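Local coordinates for protein Exo beta-1,2-glucooligosaccharide sophorohydrolase (non-reducing end) (Parabacteroides distasonis ATCC 8503, PDB 5Z06) that hydrolyses linear beta-1,2-glucans and beta-1,2-glucooligosaccharides of four or more units, releasing sophorose from the non-reducing end, at residues G531-Y541 against Y556-N567. Sequence-based numbering, arbitrary orientation.
Sequences GGPLFFIHYSY and YFENNQKMAKIN
Asn560 ND2, which also has a polar partner in Tyr622, sits over the centre of the Tyr541 ring, 3.4 Å from Tyr541 CD2, with the amide tilted 69° from the ring plane. Ser540 CB lies on the opposite face, off toward the rim, and Phe536 O meets the ring edge in plane. The Tyr556 ring has Asn560 OD1 at its edge, while its hydroxyl bonds to Tyr513 and Asp551. Tyr541 CE1 lies 4.4 Å from Tyr556 CB, and Met467 of helix 467-475 touches both side chains. With an alanine at Tyr541, Asn560 ND2 would probably lose the ring it lies over and a gap open beside Tyr556. The buried loop 531-541 packs on helix 556-573 in the catalytic domain of this GH144 enzyme, consistent with the (alpha/alpha)6 barrel of six-hairpin glycosidases. Ile537 CG2 packs 3.6 Å from Asn560 CB, the side chains pointing opposite ways, and 3.6 Å from Met563 SD; CD1 rests 3.8 Å from Ala564 CB. Gly531 CA lies 3.7 Å from Met563 SD; a beta carbon would hit Met563 CG, and phi 133° independently calls for glycine. A chi1 of -160° turns Leu534 away from its own N, carrying CD1 to 3.7 Å from Ala564 CA; its CB touches Asn567 ND2. One water donates to Gly532 O and accepts from Asn567 ND2; Asn567 also bonds to Leu588.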
loop_
_atom_site.group_PDB
_atom_site.type_symbol
_atom_site.label_atom_id
_atom_site.label_comp_id
_atom_site.label_asym_id
_atom_site.label_seq_id
_atom_site.Cartn_x
_atom_site.Cartn_y
_atom_site.Cartn_z
ATOM N N GLY A 531 -12.065 -2.677 -19.737
ATOM C CA GLY A 531 -11.065 -1.655 -19.421
ATOM C C GLY A 531 -9.878 -2.139 -18.607
ATOM O O GLY A 531 -8.843 -1.471 -18.559
ATOM N N GLY A 532 -10.033 -3.295 -17.959
ATOM C CA GLY A 532 -9.006 -3.837 -17.123
ATOM C C GLY A 532 -9.030 -3.146 -15.767
ATOM O O GLY A 532 -9.960 -2.388 -15.453
ATOM N N PRO A 533 -8.012 -3.423 -14.939
ATOM C CA PRO A 533 -7.890 -2.689 -13.697
ATOM C C PRO A 533 -7.900 -1.213 -13.990
ATOM O O PRO A 533 -7.303 -0.768 -14.982
ATOM C CB PRO A 533 -6.529 -3.109 -13.161
ATOM C CG PRO A 533 -6.192 -4.380 -13.868
ATOM C CD PRO A 533 -6.859 -4.293 -15.194
ATOM N N LEU A 534 -8.583 -0.458 -13.146
ATOM C CA LEU A 534 -8.741 0.961 -13.404
ATOM C C LEU A 534 -7.454 1.766 -13.363
ATOM O O LEU A 534 -7.425 2.874 -13.895
ATOM C CB LEU A 534 -9.765 1.579 -12.464
ATOM C CG LEU A 534 -10.392 2.898 -12.885
ATOM C CD1 LEU A 534 -11.033 2.799 -14.258
ATOM C CD2 LEU A 534 -11.435 3.304 -11.847
ATOM N N PHE A 535 -6.387 1.238 -12.768
ATOM C CA PHE A 535 -5.114 1.971 -12.776
ATOM C C PHE A 535 -4.536 2.146 -14.175
ATOM O O PHE A 535 -3.670 2.996 -14.383
ATOM C CB PHE A 535 -4.085 1.346 -11.835
ATOM C CG PHE A 535 -3.362 0.161 -12.397
ATOM C CD1 PHE A 535 -2.200 0.336 -13.138
ATOM C CD2 PHE A 535 -3.803 -1.131 -12.157
ATOM C CE1 PHE A 535 -1.489 -0.744 -13.640
ATOM C CE2 PHE A 535 -3.106 -2.225 -12.667
ATOM C CZ PHE A 535 -1.944 -2.033 -13.399
ATOM N N PHE A 536 -5.023 1.349 -15.123
ATOM C CA PHE A 536 -4.710 1.539 -16.527
ATOM C C PHE A 536 -4.989 2.961 -17.038
ATOM O O PHE A 536 -4.225 3.472 -17.867
ATOM C CB PHE A 536 -5.457 0.507 -17.374
ATOM C CG PHE A 536 -4.912 -0.896 -17.286
ATOM C CD1 PHE A 536 -3.944 -1.283 -16.349
ATOM C CD2 PHE A 536 -5.405 -1.852 -18.147
ATOM C CE1 PHE A 536 -3.483 -2.581 -16.316
ATOM C CE2 PHE A 536 -4.937 -3.149 -18.118
ATOM C CZ PHE A 536 -3.965 -3.510 -17.203
ATOM N N ILE A 537 -6.052 3.598 -16.550
ATOM C CA ILE A 537 -6.333 4.983 -16.932
ATOM C C ILE A 537 -5.638 6.057 -16.072
ATOM O O ILE A 537 -5.892 7.245 -16.220
ATOM C CB ILE A 537 -7.849 5.254 -17.040
ATOM C CG1 ILE A 537 -8.542 5.189 -15.669
ATOM C CG2 ILE A 537 -8.464 4.270 -18.011
ATOM C CD1 ILE A 537 -9.859 5.896 -15.642
ATOM N N HIS A 538 -4.747 5.629 -15.189
ATOM C CA HIS A 538 -4.063 6.515 -14.277
ATOM C C HIS A 538 -2.614 6.679 -14.690
ATOM O O HIS A 538 -2.218 7.764 -15.097
ATOM C CB HIS A 538 -4.136 5.980 -12.843
ATOM C CG HIS A 538 -5.529 5.876 -12.327
ATOM N ND1 HIS A 538 -5.877 5.027 -11.298
ATOM C CD2 HIS A 538 -6.669 6.499 -12.712
ATOM C CE1 HIS A 538 -7.182 5.102 -11.097
ATOM N NE2 HIS A 538 -7.683 6.002 -11.929
ATOM N N TYR A 539 -1.854 5.585 -14.631
ATOM C CA TYR A 539 -0.394 5.665 -14.616
ATOM C C TYR A 539 0.189 6.340 -15.840
ATOM O O TYR A 539 1.040 7.201 -15.707
ATOM C CB TYR A 539 0.225 4.294 -14.483
ATOM C CG TYR A 539 -0.040 3.555 -13.193
ATOM C CD1 TYR A 539 -0.706 4.130 -12.128
ATOM C CD2 TYR A 539 0.465 2.275 -13.030
ATOM C CE1 TYR A 539 -0.903 3.426 -10.957
ATOM C CE2 TYR A 539 0.287 1.571 -11.860
ATOM C CZ TYR A 539 -0.415 2.140 -10.832
ATOM O OH TYR A 539 -0.585 1.419 -9.674
ATOM N N SER A 540 -0.284 5.957 -17.021
ATOM C CA SER A 540 0.187 6.570 -18.270
ATOM C C SER A 540 -0.404 7.948 -18.531
ATOM O O SER A 540 -0.097 8.561 -19.566
ATOM C CB SER A 540 -0.100 5.665 -19.489
ATOM O OG SER A 540 0.839 4.624 -19.560
ATOM N N TYR A 541 -1.265 8.413 -17.630
ATOM C CA TYR A 541 -2.039 9.621 -17.819
ATOM C C TYR A 541 -1.883 10.593 -16.666
ATOM O O TYR A 541 -2.726 11.481 -16.460
ATOM C CB TYR A 541 -3.514 9.255 -18.085
ATOM C CG TYR A 541 -3.552 8.219 -19.171
ATOM C CD1 TYR A 541 -3.296 8.570 -20.505
ATOM C CD2 TYR A 541 -3.731 6.879 -18.874
ATOM C CE1 TYR A 541 -3.251 7.621 -21.496
ATOM C CE2 TYR A 541 -3.692 5.926 -19.871
ATOM C CZ TYR A 541 -3.449 6.310 -21.178
ATOM O OH TYR A 541 -3.403 5.345 -22.147
ATOM N N TYR A 556 -8.121 9.592 -25.911
ATOM C CA TYR A 556 -7.941 8.832 -24.665
ATOM C C TYR A 556 -8.661 9.368 -23.430
ATOM O O TYR A 556 -9.094 8.578 -22.613
ATOM C CB TYR A 556 -6.460 8.429 -24.414
ATOM C CG TYR A 556 -6.207 7.266 -25.290
ATOM C CD1 TYR A 556 -6.586 5.997 -24.900
ATOM C CD2 TYR A 556 -5.795 7.454 -26.590
ATOM C CE1 TYR A 556 -6.466 4.921 -25.745
ATOM C CE2 TYR A 556 -5.655 6.382 -27.454
ATOM C CZ TYR A 556 -6.004 5.119 -27.035
ATOM O OH TYR A 556 -5.874 4.056 -27.885
ATOM N N PHE A 557 -8.858 10.668 -23.303
ATOM C CA PHE A 557 -9.675 11.136 -22.210
ATOM C C PHE A 557 -11.070 10.519 -22.351
ATOM O O PHE A 557 -11.630 10.056 -21.376
ATOM C CB PHE A 557 -9.837 12.646 -22.180
ATOM C CG PHE A 557 -10.732 13.100 -21.072
ATOM C CD1 PHE A 557 -10.245 13.165 -19.764
ATOM C CD2 PHE A 557 -12.079 13.364 -21.299
ATOM C CE1 PHE A 557 -11.077 13.536 -18.724
ATOM C CE2 PHE A 557 -12.915 13.741 -20.255
ATOM C CZ PHE A 557 -12.417 13.828 -18.971
ATOM N N GLU A 558 -11.632 10.593 -23.555
ATOM C CA GLU A 558 -12.959 10.063 -23.836
ATOM C C GLU A 558 -13.046 8.589 -23.488
ATOM O O GLU A 558 -13.983 8.153 -22.822
ATOM C CB GLU A 558 -13.303 10.247 -25.316
ATOM C CG GLU A 558 -14.644 9.662 -25.757
ATOM C CD GLU A 558 -14.672 9.399 -27.246
ATOM O OE1 GLU A 558 -15.026 10.326 -27.999
ATOM O OE2 GLU A 558 -14.320 8.261 -27.669
ATOM N N ASN A 559 -12.065 7.834 -23.951
ATOM C CA ASN A 559 -12.070 6.391 -23.773
ATOM C C ASN A 559 -11.762 5.971 -22.324
ATOM O O ASN A 559 -12.417 5.085 -21.778
ATOM C CB ASN A 559 -11.072 5.732 -24.715
ATOM C CG ASN A 559 -11.423 4.280 -24.982
ATOM O OD1 ASN A 559 -12.456 3.983 -25.591
ATOM N ND2 ASN A 559 -10.592 3.370 -24.498
ATOM N N ASN A 560 -10.746 6.602 -21.728
ATOM C CA ASN A 560 -10.392 6.375 -20.331
ATOM C C ASN A 560 -11.582 6.698 -19.438
ATOM O O ASN A 560 -11.917 5.931 -18.541
ATOM C CB ASN A 560 -9.196 7.241 -19.906
ATOM C CG ASN A 560 -7.893 6.789 -20.522
ATOM O OD1 ASN A 560 -7.844 5.816 -21.284
ATOM N ND2 ASN A 560 -6.826 7.512 -20.215
ATOM N N GLN A 561 -12.224 7.828 -19.703
ATOM C CA GLN A 561 -13.363 8.249 -18.897
ATOM C C GLN A 561 -14.468 7.203 -18.938
ATOM O O GLN A 561 -15.096 6.929 -17.922
ATOM C CB GLN A 561 -13.879 9.599 -19.359
ATOM C CG GLN A 561 -15.092 10.127 -18.608
ATOM C CD GLN A 561 -15.597 11.403 -19.216
ATOM O OE1 GLN A 561 -15.908 11.440 -20.407
ATOM N NE2 GLN A 561 -15.676 12.455 -18.418
ATOM N N LYS A 562 -14.688 6.627 -20.112
ATOM C CA LYS A 562 -15.613 5.527 -20.242
ATOM C C LYS A 562 -15.252 4.362 -19.355
ATOM O O LYS A 562 -16.144 3.769 -18.742
ATOM C CB LYS A 562 -15.693 5.045 -21.682
ATOM C CG LYS A 562 -16.591 5.917 -22.516
ATOM C CD LYS A 562 -16.488 5.515 -23.958
ATOM C CE LYS A 562 -17.275 6.446 -24.842
ATOM N NZ LYS A 562 -17.038 6.009 -26.236
ATOM N N MET A 563 -13.964 4.024 -19.301
ATOM C CA MET A 563 -13.521 2.977 -18.398
ATOM C C MET A 563 -13.868 3.290 -16.930
ATOM O O MET A 563 -14.362 2.431 -16.212
ATOM C CB MET A 563 -12.048 2.694 -18.579
ATOM C CG MET A 563 -11.760 2.095 -19.947
ATOM S SD MET A 563 -10.001 1.827 -20.190
ATOM C CE MET A 563 -10.014 1.032 -21.788
ATOM N N ALA A 564 -13.631 4.519 -16.500
ATOM C CA ALA A 564 -13.973 4.911 -15.151
ATOM C C ALA A 564 -15.462 4.749 -14.909
ATOM O O ALA A 564 -15.869 4.150 -13.918
ATOM C CB ALA A 564 -13.534 6.333 -14.871
ATOM N N LYS A 565 -16.276 5.269 -15.820
ATOM C CA LYS A 565 -17.722 5.164 -15.669
ATOM C C LYS A 565 -18.218 3.734 -15.666
ATOM O O LYS A 565 -19.151 3.420 -14.953
ATOM C CB LYS A 565 -18.416 5.920 -16.783
ATOM C CG LYS A 565 -18.379 7.424 -16.587
ATOM C CD LYS A 565 -18.749 8.130 -17.876
ATOM C CE LYS A 565 -20.075 8.849 -17.809
ATOM N NZ LYS A 565 -20.508 9.187 -19.191
ATOM N N ILE A 566 -17.616 2.901 -16.513
ATOM C CA ILE A 566 -17.945 1.496 -16.619
ATOM C C ILE A 566 -17.664 0.833 -15.295
ATOM O O ILE A 566 -18.453 0.051 -14.794
ATOM C CB ILE A 566 -17.106 0.812 -17.728
ATOM C CG1 ILE A 566 -17.704 1.090 -19.124
ATOM C CG2 ILE A 566 -17.011 -0.690 -17.532
ATOM C CD1 ILE A 566 -16.750 0.873 -20.279
ATOM N N ASN A 567 -16.489 1.135 -14.759
ATOM C CA ASN A 567 -16.077 0.606 -13.492
ATOM C C ASN A 567 -17.074 1.034 -12.395
ATOM O O ASN A 567 -17.595 0.180 -11.655
ATOM C CB ASN A 567 -14.611 1.028 -13.209
ATOM C CG ASN A 567 -13.998 0.267 -12.062
ATOM O OD1 ASN A 567 -14.579 0.230 -10.973
ATOM N ND2 ASN A 567 -12.808 -0.305 -12.277
HETATM O O HOH W 1 -11.729 -0.472 -14.697
#